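Local structure of FdhC (Acinetobacter nosocomialis, 5KTC) at residues L15-C25 against I44-K55. The protein probably transfers a 3-hydroxybutanoyl group from coenzyme A to the amino group of a dTDP-linked 3-amino-3,6-dideoxy-galactose, as a sugar N-acyltransferase of the GNAT superfamily. Residues are numbered along the deposited sequence; the frame is centred on the assembly and turned at random.
Sequences LVEENDAEFIC and IKSQAEWIRNYK. With FUH ([[(2~{R},3~{S},5~{R})-5-[5-methyl-2,4-bis(oxidanylidene)pyrimidin-1-yl]-3-oxidanyl-oxolan-2-yl]methoxy-oxidanyl-phosphoryl] [(2~{R},3~{R},4~{S},5~{R},6~{R})-6-methyl-3,5-bis(oxidanyl)-4-[[(3~{R})-3-oxidanylbutanoyl]amino]oxan-2-yl] hydrogen phosphate), chain C; EDO (1,2-ethanediol), chain B.
Two helices at the nucleotide end of the sugar-product pocket of this GNAT fold meet where Ala-21 fits as a knob into a hole formed by Ile-44, Gln-47, Ala-48 and Ile-51. The fit is close enough for Ala-21 CB to lie 3.6 Å from Ala-48 N, and the axes of 21-25 and 44-55 pass 8.5 Å apart at 107°. Beside the knob, Ile-51 CG2 lies on the Glu-17 to Glu-18 peptide while CD1 reaches further, over Glu-17 O to Ile-24 CD1, which it meets tip to tip at 4.1 Å; both touch Val-16 CG1. Gln-47 links this packing to the ligand. Its CB lies against Cys-25 SG; CG, anti to the backbone N (chi1 178°), and the bend at chi2 carry the chain past Ala-21 O, with NE2 across the CG2 branch of Ile-24, and present the amide to the thymine. There OE1 accepts from FUH N3 at 2.9 Å while NE2 donates to FUH O15, a paired arrangement that reads the imide edge of the base. The Trp-50 indole lies over the same base, with FUH C19 3.7 Å above the ring centre. In GNAT enzymes the first two helices and the loop between them commonly border the acceptor site; here these are 21-28 and 44-59, and 15-25 leads from edge strand 11-15 into the first. Where it leaves that strand, Lys-55 NZ donates to Val-16 O at 2.6 Å, nearly in line with the carbonyl; Glu-17 OE2 adds a long salt bridge, and Glu-58 is a second acidic partner of the lysine. Farther out, Glu-18 and Arg-52 form a salt bridge of two weak hydrogen bonds, NH2 to OE1 (3.3 Å) and NE to OE2 (3.4 Å); with carboxylate and guanidinium planes 74° apart, it is no coplanar two-pronged pairing.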
ATOM      1  N   LEU A  15      -7.918   5.409   7.157  1.00 12.14           N
ATOM      2  CA  LEU A  15      -8.803   5.421   5.969  1.00 13.81           C
ATOM      3  C   LEU A  15      -9.013   6.791   5.348  1.00 14.33           C
ATOM      4  O   LEU A  15      -9.158   7.802   6.061  1.00 14.51           O
ATOM      5  CB  LEU A  15     -10.145   4.812   6.337  1.00 14.98           C
ATOM      6  CG  LEU A  15     -10.094   3.306   6.686  1.00 14.91           C
ATOM      7  CD1 LEU A  15     -11.398   2.754   7.243  1.00 16.83           C
ATOM      8  CD2 LEU A  15      -9.685   2.511   5.460  1.00 15.34           C
ATOM      9  N   VAL A  16      -9.043   6.812   4.015  1.00 14.23           N
ATOM     10  CA  VAL A  16      -9.320   8.031   3.235  1.00 15.38           C
ATOM     11  C   VAL A  16     -10.685   8.631   3.570  1.00 15.88           C
ATOM     12  O   VAL A  16     -11.659   7.888   3.769  1.00 16.21           O
ATOM     13  CB  VAL A  16      -9.180   7.736   1.725  1.00 15.65           C
ATOM     14  CG1 VAL A  16      -9.739   8.842   0.838  1.00 17.03           C
ATOM     15  CG2 VAL A  16      -7.703   7.534   1.445  1.00 15.02           C
ATOM     16  N   GLU A  17     -10.732   9.956   3.661  1.00 17.27           N
ATOM     17  CA  GLU A  17     -12.043  10.693   3.789  1.00 19.51           C
ATOM     18  C   GLU A  17     -12.162  11.678   2.609  1.00 19.78           C
ATOM     19  O   GLU A  17     -11.146  12.002   1.951  1.00 17.28           O
ATOM     20  CB  GLU A  17     -12.113  11.464   5.114  1.00 19.79           C
ATOM     21  CG  GLU A  17     -11.909  10.695   6.428  1.00 23.22           C
ATOM     22  CD  GLU A  17     -12.975   9.654   6.704  1.00 27.15           C
ATOM     23  OE1 GLU A  17     -12.717   8.753   7.520  1.00 27.54           O
ATOM     24  OE2 GLU A  17     -14.084   9.732   6.130  1.00 27.94           O
ATOM     25  N   GLU A  18     -13.379  12.181   2.344  1.00 23.22           N
ATOM     26  CA  GLU A  18     -13.589  13.200   1.276  1.00 22.04           C
ATOM     27  C   GLU A  18     -12.670  14.403   1.382  1.00 23.33           C
ATOM     28  O   GLU A  18     -12.186  14.952   0.359  1.00 22.01           O
ATOM     29  CB  GLU A  18     -15.058  13.688   1.221  1.00 25.09           C
ATOM     30  CG  GLU A  18     -15.957  12.790   0.399  1.00 28.09           C
ATOM     31  CD  GLU A  18     -17.373  13.348   0.274  1.00 34.42           C
ATOM     32  OE1 GLU A  18     -17.511  14.536  -0.125  1.00 32.69           O
ATOM     33  OE2 GLU A  18     -18.320  12.596   0.582  1.00 39.15           O
ATOM     34  N   ASN A  19     -12.387  14.790   2.612  1.00 22.44           N
ATOM     35  CA  ASN A  19     -11.494  15.870   2.884  1.00 25.11           C
ATOM     36  C   ASN A  19     -10.031  15.650   2.478  1.00 20.41           C
ATOM     37  O   ASN A  19      -9.289  16.617   2.434  1.00 17.60           O
ATOM     38  CB  ASN A  19     -11.559  16.262   4.388  1.00 32.78           C
ATOM     39  CG  ASN A  19     -11.345  17.764   4.627  1.00 44.10           C
ATOM     40  OD1 ASN A  19     -10.736  18.475   3.806  1.00 54.02           O
ATOM     41  ND2 ASN A  19     -11.874  18.271   5.766  1.00 53.32           N
ATOM     42  N   ASP A  20      -9.613  14.405   2.162  1.00 18.33           N
ATOM     43  CA  ASP A  20      -8.246  14.138   1.664  1.00 15.66           C
ATOM     44  C   ASP A  20      -8.128  14.433   0.151  1.00 16.82           C
ATOM     45  O   ASP A  20      -7.055  14.199  -0.456  1.00 15.15           O
ATOM     46  CB  ASP A  20      -7.872  12.661   1.872  1.00 16.18           C
ATOM     47  CG  ASP A  20      -7.833  12.260   3.388  1.00 15.53           C
ATOM     48  OD1 ASP A  20      -7.200  13.047   4.114  1.00 16.85           O
ATOM     49  OD2 ASP A  20      -8.429  11.241   3.801  1.00 14.17           O
ATOM     50  N   ALA A  21      -9.226  14.932  -0.452  1.00 15.66           N
ATOM     51  CA  ALA A  21      -9.224  15.096  -1.896  1.00 16.20           C
ATOM     52  C   ALA A  21      -8.130  15.994  -2.398  1.00 16.35           C
ATOM     53  O   ALA A  21      -7.489  15.667  -3.377  1.00 16.48           O
ATOM     54  CB  ALA A  21     -10.591  15.549  -2.372  1.00 17.44           C
ATOM     55  N   GLU A  22      -7.908  17.129  -1.759  1.00 16.84           N
ATOM     56  CA  GLU A  22      -6.847  17.990  -2.206  1.00 17.72           C
ATOM     57  C   GLU A  22      -5.462  17.360  -2.084  1.00 18.00           C
ATOM     58  O   GLU A  22      -4.650  17.528  -2.981  1.00 17.24           O
ATOM     59  CB  GLU A  22      -6.842  19.319  -1.471  1.00 21.31           C
ATOM     60  CG  GLU A  22      -5.644  20.207  -1.779  1.00 23.41           C
ATOM     61  CD  GLU A  22      -5.781  21.586  -1.150  1.00 30.08           C
ATOM     62  OE1 GLU A  22      -5.257  22.531  -1.765  1.00 32.10           O
ATOM     63  OE2 GLU A  22      -6.418  21.723  -0.064  1.00 28.88           O
ATOM     64  N   PHE A  23      -5.170  16.703  -0.959  1.00 15.97           N
ATOM     65  CA  PHE A  23      -3.886  16.049  -0.825  1.00 15.73           C
ATOM     66  C   PHE A  23      -3.657  15.000  -1.946  1.00 15.48           C
ATOM     67  O   PHE A  23      -2.563  14.889  -2.492  1.00 16.10           O
ATOM     68  CB  PHE A  23      -3.818  15.347   0.527  1.00 16.33           C
ATOM     69  CG  PHE A  23      -2.563  14.525   0.682  1.00 15.24           C
ATOM     70  CD1 PHE A  23      -1.333  15.165   0.725  1.00 16.02           C
ATOM     71  CD2 PHE A  23      -2.605  13.143   0.615  1.00 15.52           C
ATOM     72  CE1 PHE A  23      -0.174  14.442   0.801  1.00 15.85           C
ATOM     73  CE2 PHE A  23      -1.449  12.419   0.643  1.00 14.76           C
ATOM     74  CZ  PHE A  23      -0.244  13.052   0.762  1.00 15.71           C
ATOM     75  N   ILE A  24      -4.713  14.255  -2.227  1.00 15.41           N
ATOM     76  CA  ILE A  24      -4.703  13.206  -3.236  1.00 16.07           C
ATOM     77  C   ILE A  24      -4.522  13.808  -4.624  1.00 16.87           C
ATOM     78  O   ILE A  24      -3.650  13.336  -5.355  1.00 14.71           O
ATOM     79  CB  ILE A  24      -5.898  12.273  -3.160  1.00 14.66           C
ATOM     80  CG1 ILE A  24      -5.839  11.462  -1.858  1.00 14.26           C
ATOM     81  CG2 ILE A  24      -5.808  11.253  -4.282  1.00 15.58           C
ATOM     82  CD1 ILE A  24      -7.025  10.574  -1.597  1.00 13.32           C
ATOM     83  N   CYS A  25      -5.322  14.824  -4.977  1.00 18.72           N
ATOM     84  CA  CYS A  25      -5.158  15.472  -6.293  1.00 18.99           C
ATOM     85  C   CYS A  25      -3.725  15.918  -6.483  1.00 19.46           C
ATOM     86  O   CYS A  25      -3.113  15.659  -7.506  1.00 20.65           O
ATOM     87  CB  CYS A  25      -6.049  16.716  -6.444  1.00 19.03           C
ATOM     88  SG  CYS A  25      -7.735  16.279  -6.776  1.00 21.72           S
ATOM     89  N   ILE A  44     -10.338  19.160  -7.398  1.00 22.19           N
ATOM     90  CA  ILE A  44     -10.629  18.707  -5.994  1.00 22.81           C
ATOM     91  C   ILE A  44     -11.989  18.155  -5.857  1.00 24.04           C
ATOM     92  O   ILE A  44     -12.144  17.084  -5.308  1.00 21.88           O
ATOM     93  CB  ILE A  44     -10.395  19.827  -4.973  1.00 24.51           C
ATOM     94  CG1 ILE A  44      -8.899  20.186  -4.990  1.00 25.07           C
ATOM     95  CG2 ILE A  44     -10.864  19.413  -3.575  1.00 24.15           C
ATOM     96  CD1 ILE A  44      -8.530  21.387  -4.140  1.00 27.85           C
ATOM     97  N   LYS A  45     -13.004  18.835  -6.390  1.00 25.69           N
ATOM     98  CA  LYS A  45     -14.391  18.299  -6.275  1.00 26.70           C
ATOM     99  C   LYS A  45     -14.608  16.970  -6.971  1.00 24.70           C
ATOM    100  O   LYS A  45     -15.377  16.107  -6.504  1.00 23.64           O
ATOM    101  CB  LYS A  45     -15.438  19.345  -6.759  1.00 29.64           C
ATOM    102  CG  LYS A  45     -15.717  20.384  -5.702  1.00 37.61           C
ATOM    103  CD  LYS A  45     -16.485  21.611  -6.194  1.00 45.24           C
ATOM    104  CE  LYS A  45     -16.856  22.490  -4.995  1.00 51.00           C
ATOM    105  NZ  LYS A  45     -17.076  23.930  -5.331  1.00 55.23           N
ATOM    106  N   SER A  46     -13.970  16.811  -8.118  1.00 22.45           N
ATOM    107  CA  SER A  46     -14.020  15.532  -8.809  1.00 22.71           C
ATOM    108  C   SER A  46     -13.373  14.449  -7.980  1.00 20.32           C
ATOM    109  O   SER A  46     -13.895  13.366  -7.891  1.00 18.22           O
ATOM    110  CB  SER A  46     -13.357  15.570 -10.189  1.00 24.55           C
ATOM    111  OG  SER A  46     -14.039  16.545 -10.970  1.00 29.20           O
ATOM    112  N   GLN A  47     -12.243  14.765  -7.364  1.00 18.04           N
ATOM    113  CA  GLN A  47     -11.595  13.764  -6.511  1.00 18.16           C
ATOM    114  C   GLN A  47     -12.463  13.450  -5.260  1.00 20.13           C
ATOM    115  O   GLN A  47     -12.556  12.303  -4.870  1.00 19.86           O
ATOM    116  CB  GLN A  47     -10.199  14.201  -6.156  1.00 17.18           C
ATOM    117  CG  GLN A  47      -9.422  13.277  -5.229  1.00 16.43           C
ATOM    118  CD  GLN A  47      -9.144  11.926  -5.785  1.00 16.11           C
ATOM    119  OE1 GLN A  47      -8.753  11.787  -6.920  1.00 17.45           O
ATOM    120  NE2 GLN A  47      -9.279  10.897  -4.951  1.00 16.00           N
ATOM    121  N   ALA A  48     -13.093  14.469  -4.674  1.00 21.26           N
ATOM    122  CA  ALA A  48     -14.016  14.269  -3.564  1.00 23.86           C
ATOM    123  C   ALA A  48     -15.101  13.322  -4.014  1.00 25.21           C
ATOM    124  O   ALA A  48     -15.468  12.379  -3.259  1.00 24.81           O
ATOM    125  CB  ALA A  48     -14.648  15.572  -3.098  1.00 23.25           C
ATOM    126  N   GLU A  49     -15.613  13.530  -5.244  1.00 24.79           N
ATOM    127  CA  GLU A  49     -16.636  12.615  -5.741  1.00 25.38           C
ATOM    128  C   GLU A  49     -16.134  11.154  -5.868  1.00 20.89           C
ATOM    129  O   GLU A  49     -16.835  10.228  -5.528  1.00 22.96           O
ATOM    130  CB  GLU A  49     -17.287  13.066  -7.080  1.00 28.72           C
ATOM    131  CG  GLU A  49     -18.484  12.138  -7.419  1.00 35.06           C
ATOM    132  CD  GLU A  49     -19.096  12.319  -8.802  1.00 45.63           C
ATOM    133  OE1 GLU A  49     -19.744  11.321  -9.274  1.00 47.40           O
ATOM    134  OE2 GLU A  49     -18.936  13.432  -9.389  1.00 46.27           O
ATOM    135  N   TRP A  50     -14.948  10.972  -6.433  1.00 20.71           N
ATOM    136  CA  TRP A  50     -14.288   9.656  -6.510  1.00 19.76           C
ATOM    137  C   TRP A  50     -14.251   9.013  -5.117  1.00 18.89           C
ATOM    138  O   TRP A  50     -14.525   7.817  -4.964  1.00 20.13           O
ATOM    139  CB  TRP A  50     -12.851   9.777  -7.088  1.00 19.59           C
ATOM    140  CG  TRP A  50     -12.268   8.455  -7.570  1.00 20.26           C
ATOM    141  CD1 TRP A  50     -12.222   7.962  -8.880  1.00 21.50           C
ATOM    142  CD2 TRP A  50     -11.683   7.442  -6.765  1.00 20.80           C
ATOM    143  NE1 TRP A  50     -11.639   6.707  -8.902  1.00 19.69           N
ATOM    144  CE2 TRP A  50     -11.324   6.358  -7.622  1.00 20.20           C
ATOM    145  CE3 TRP A  50     -11.435   7.315  -5.385  1.00 20.22           C
ATOM    146  CZ2 TRP A  50     -10.736   5.184  -7.138  1.00 20.47           C
ATOM    147  CZ3 TRP A  50     -10.845   6.114  -4.919  1.00 19.08           C
ATOM    148  CH2 TRP A  50     -10.502   5.087  -5.791  1.00 18.92           C
ATOM    149  N   ILE A  51     -13.910   9.807  -4.123  1.00 18.56           N
ATOM    150  CA  ILE A  51     -13.809   9.271  -2.735  1.00 17.93           C
ATOM    151  C   ILE A  51     -15.199   8.877  -2.176  1.00 21.00           C
ATOM    152  O   ILE A  51     -15.365   7.858  -1.488  1.00 18.79           O
ATOM    153  CB  ILE A  51     -13.119  10.283  -1.840  1.00 16.70           C
ATOM    154  CG1 ILE A  51     -11.675  10.515  -2.286  1.00 15.95           C
ATOM    155  CG2 ILE A  51     -13.178   9.840  -0.368  1.00 16.06           C
ATOM    156  CD1 ILE A  51     -11.024  11.676  -1.543  1.00 15.43           C
ATOM    157  N   ARG A  52     -16.221   9.654  -2.523  1.00 24.37           N
ATOM    158  CA  ARG A  52     -17.590   9.362  -2.059  1.00 25.72           C
ATOM    159  C   ARG A  52     -18.074   7.997  -2.548  1.00 23.02           C
ATOM    160  O   ARG A  52     -18.598   7.235  -1.779  1.00 20.89           O
ATOM    161  CB  ARG A  52     -18.525  10.530  -2.450  1.00 30.36           C
ATOM    162  CG  ARG A  52     -19.955  10.567  -1.882  1.00 33.49           C
ATOM    163  CD  ARG A  52     -20.732  11.791  -2.464  1.00 35.84           C
ATOM    164  NE  ARG A  52     -19.924  13.039  -2.395  1.00 41.42           N
ATOM    165  CZ  ARG A  52     -19.538  13.829  -3.423  1.00 43.17           C
ATOM    166  NH1 ARG A  52     -19.906  13.617  -4.691  1.00 44.06           N
ATOM    167  NH2 ARG A  52     -18.753  14.869  -3.175  1.00 39.95           N
ATOM    168  N   ASN A  53     -17.865   7.704  -3.836  1.00 23.00           N
ATOM    169  CA  ASN A  53     -18.114   6.399  -4.439  1.00 23.93           C
ATOM    170  C   ASN A  53     -17.266   5.312  -3.814  1.00 22.10           C
ATOM    171  O   ASN A  53     -17.746   4.196  -3.480  1.00 21.25           O
ATOM    172  CB  ASN A  53     -17.843   6.466  -5.963  1.00 25.22           C
ATOM    173  CG  ASN A  53     -18.927   7.243  -6.674  1.00 27.86           C
ATOM    174  OD1 ASN A  53     -18.680   8.234  -7.382  1.00 24.91           O
ATOM    175  ND2 ASN A  53     -20.162   6.850  -6.378  1.00 25.22           N
ATOM    176  N   TYR A  54     -16.019   5.670  -3.603  1.00 21.03           N
ATOM    177  CA  TYR A  54     -15.084   4.779  -2.910  1.00 19.68           C
ATOM    178  C   TYR A  54     -15.664   4.407  -1.514  1.00 20.08           C
ATOM    179  O   TYR A  54     -15.632   3.262  -1.146  1.00 18.49           O
ATOM    180  CB  TYR A  54     -13.669   5.384  -2.793  1.00 18.16           C
ATOM    181  CG  TYR A  54     -13.005   4.763  -1.548  1.00 17.04           C
ATOM    182  CD1 TYR A  54     -12.621   3.425  -1.524  1.00 16.13           C
ATOM    183  CD2 TYR A  54     -12.928   5.482  -0.381  1.00 16.68           C
ATOM    184  CE1 TYR A  54     -12.145   2.836  -0.344  1.00 15.94           C
ATOM    185  CE2 TYR A  54     -12.465   4.912   0.791  1.00 16.47           C
ATOM    186  CZ  TYR A  54     -12.044   3.607   0.796  1.00 16.00           C
ATOM    187  OH  TYR A  54     -11.563   3.072   2.005  1.00 15.31           O
ATOM    188  N   LYS A  55     -16.223   5.388  -0.808  1.00 22.03           N
ATOM    189  CA  LYS A  55     -16.769   5.155   0.526  1.00 25.87           C
ATOM    190  C   LYS A  55     -17.927   4.156   0.585  1.00 27.26           C
ATOM    191  O   LYS A  55     -18.070   3.431   1.585  1.00 25.11           O
ATOM    192  CB  LYS A  55     -17.140   6.453   1.234  1.00 26.02           C
ATOM    193  CG  LYS A  55     -15.964   7.155   1.926  1.00 29.73           C
ATOM    194  CD  LYS A  55     -15.344   6.327   3.055  1.00 28.59           C
ATOM    195  CE  LYS A  55     -14.544   7.164   4.003  1.00 28.64           C
ATOM    196  NZ  LYS A  55     -13.537   6.371   4.731  1.00 24.16           N
TER
HETATM  197  O1  FUH C 202       0.519   0.615  -7.190  1.00 12.43           O
HETATM  198  C1  FUH C 202       0.534  -0.424  -7.842  1.00 13.14           C
HETATM  199  C2  FUH C 202       1.053  -1.715  -7.302  1.00 12.66           C
HETATM  200  C3  FUH C 202       2.038  -1.516  -6.179  1.00 13.48           C
HETATM  201  O2  FUH C 202       3.397  -1.424  -6.676  1.00 13.17           O
HETATM  202  C4  FUH C 202       2.018  -2.693  -5.237  1.00 13.75           C
HETATM  203  N1  FUH C 202       0.027  -0.490  -9.137  1.00 13.50           N
HETATM  204  C5  FUH C 202      -0.807   0.599  -9.657  1.00 13.92           C
HETATM  205  C6  FUH C 202      -0.391   0.990 -11.087  1.00 15.28           C
HETATM  206  O3  FUH C 202      -0.460  -0.137 -11.851  1.00 18.96           O
HETATM  207  C7  FUH C 202      -1.335   1.966 -11.751  1.00 15.92           C
HETATM  208  C8  FUH C 202      -1.109   2.149 -13.270  1.00 17.19           C
HETATM  209  O4  FUH C 202      -2.698   1.533 -11.594  1.00 15.76           O
HETATM  210  C9  FUH C 202      -2.262   0.165  -9.652  1.00 13.56           C
HETATM  211  O5  FUH C 202      -2.766  -0.012  -8.319  1.00 13.47           O
HETATM  212  C10 FUH C 202      -3.102   1.221 -10.249  1.00 14.50           C
HETATM  213  O6  FUH C 202      -2.981   2.372  -9.427  1.00 13.15           O
HETATM  214  P1  FUH C 202      -3.946   3.602  -9.566  1.00 12.94           P
HETATM  215  O7  FUH C 202      -3.548   4.518 -10.663  1.00 12.74           O
HETATM  216  O8  FUH C 202      -3.845   4.291  -8.205  1.00 13.19           O
HETATM  217  O9  FUH C 202      -5.469   3.142  -9.573  1.00 15.52           O
HETATM  218  P2  FUH C 202      -6.424   2.621 -10.746  1.00 14.82           P
HETATM  219  O10 FUH C 202      -7.047   1.356 -10.266  1.00 15.82           O
HETATM  220  O11 FUH C 202      -5.552   2.460 -11.984  1.00 16.61           O
HETATM  221  O12 FUH C 202      -7.431   3.825 -10.791  1.00 15.70           O
HETATM  222  C11 FUH C 202      -8.750   3.631 -11.311  1.00 17.17           C
HETATM  223  C12 FUH C 202      -9.227   4.945 -11.877  1.00 17.01           C
HETATM  224  C13 FUH C 202      -8.184   5.656 -12.765  1.00 19.62           C
HETATM  225  O13 FUH C 202      -8.801   6.373 -13.849  1.00 19.23           O
HETATM  226  C14 FUH C 202      -7.563   6.716 -11.866  1.00 17.73           C
HETATM  227  C15 FUH C 202      -8.725   7.050 -10.963  1.00 17.28           C
HETATM  228  O14 FUH C 202      -9.528   5.852 -10.811  1.00 16.92           O
HETATM  229  N2  FUH C 202      -8.397   7.404  -9.565  1.00 17.84           N
HETATM  230  C16 FUH C 202      -7.842   6.490  -8.720  1.00 18.06           C
HETATM  231  C17 FUH C 202      -7.602   6.826  -7.386  1.00 18.27           C
HETATM  232  C18 FUH C 202      -7.003   5.840  -6.405  1.00 18.23           C
HETATM  233  C19 FUH C 202      -7.927   8.156  -6.979  1.00 17.14           C
HETATM  234  O15 FUH C 202      -7.768   8.494  -5.735  1.00 15.24           O
HETATM  235  N3  FUH C 202      -8.472   9.035  -7.831  1.00 15.91           N
HETATM  236  C20 FUH C 202      -8.735   8.638  -9.081  1.00 17.78           C
HETATM  237  O16 FUH C 202      -9.248   9.517  -9.925  1.00 17.96           O
HETATM  238  C1  EDO B 201      -4.072  15.446   5.414  1.00 20.88           C
HETATM  239  O1  EDO B 201      -5.187  15.120   6.270  1.00 23.93           O
HETATM  240  C2  EDO B 201      -4.226  14.760   4.063  1.00 19.68           C
HETATM  241  O2  EDO B 201      -5.564  14.887   3.558  1.00 18.30           O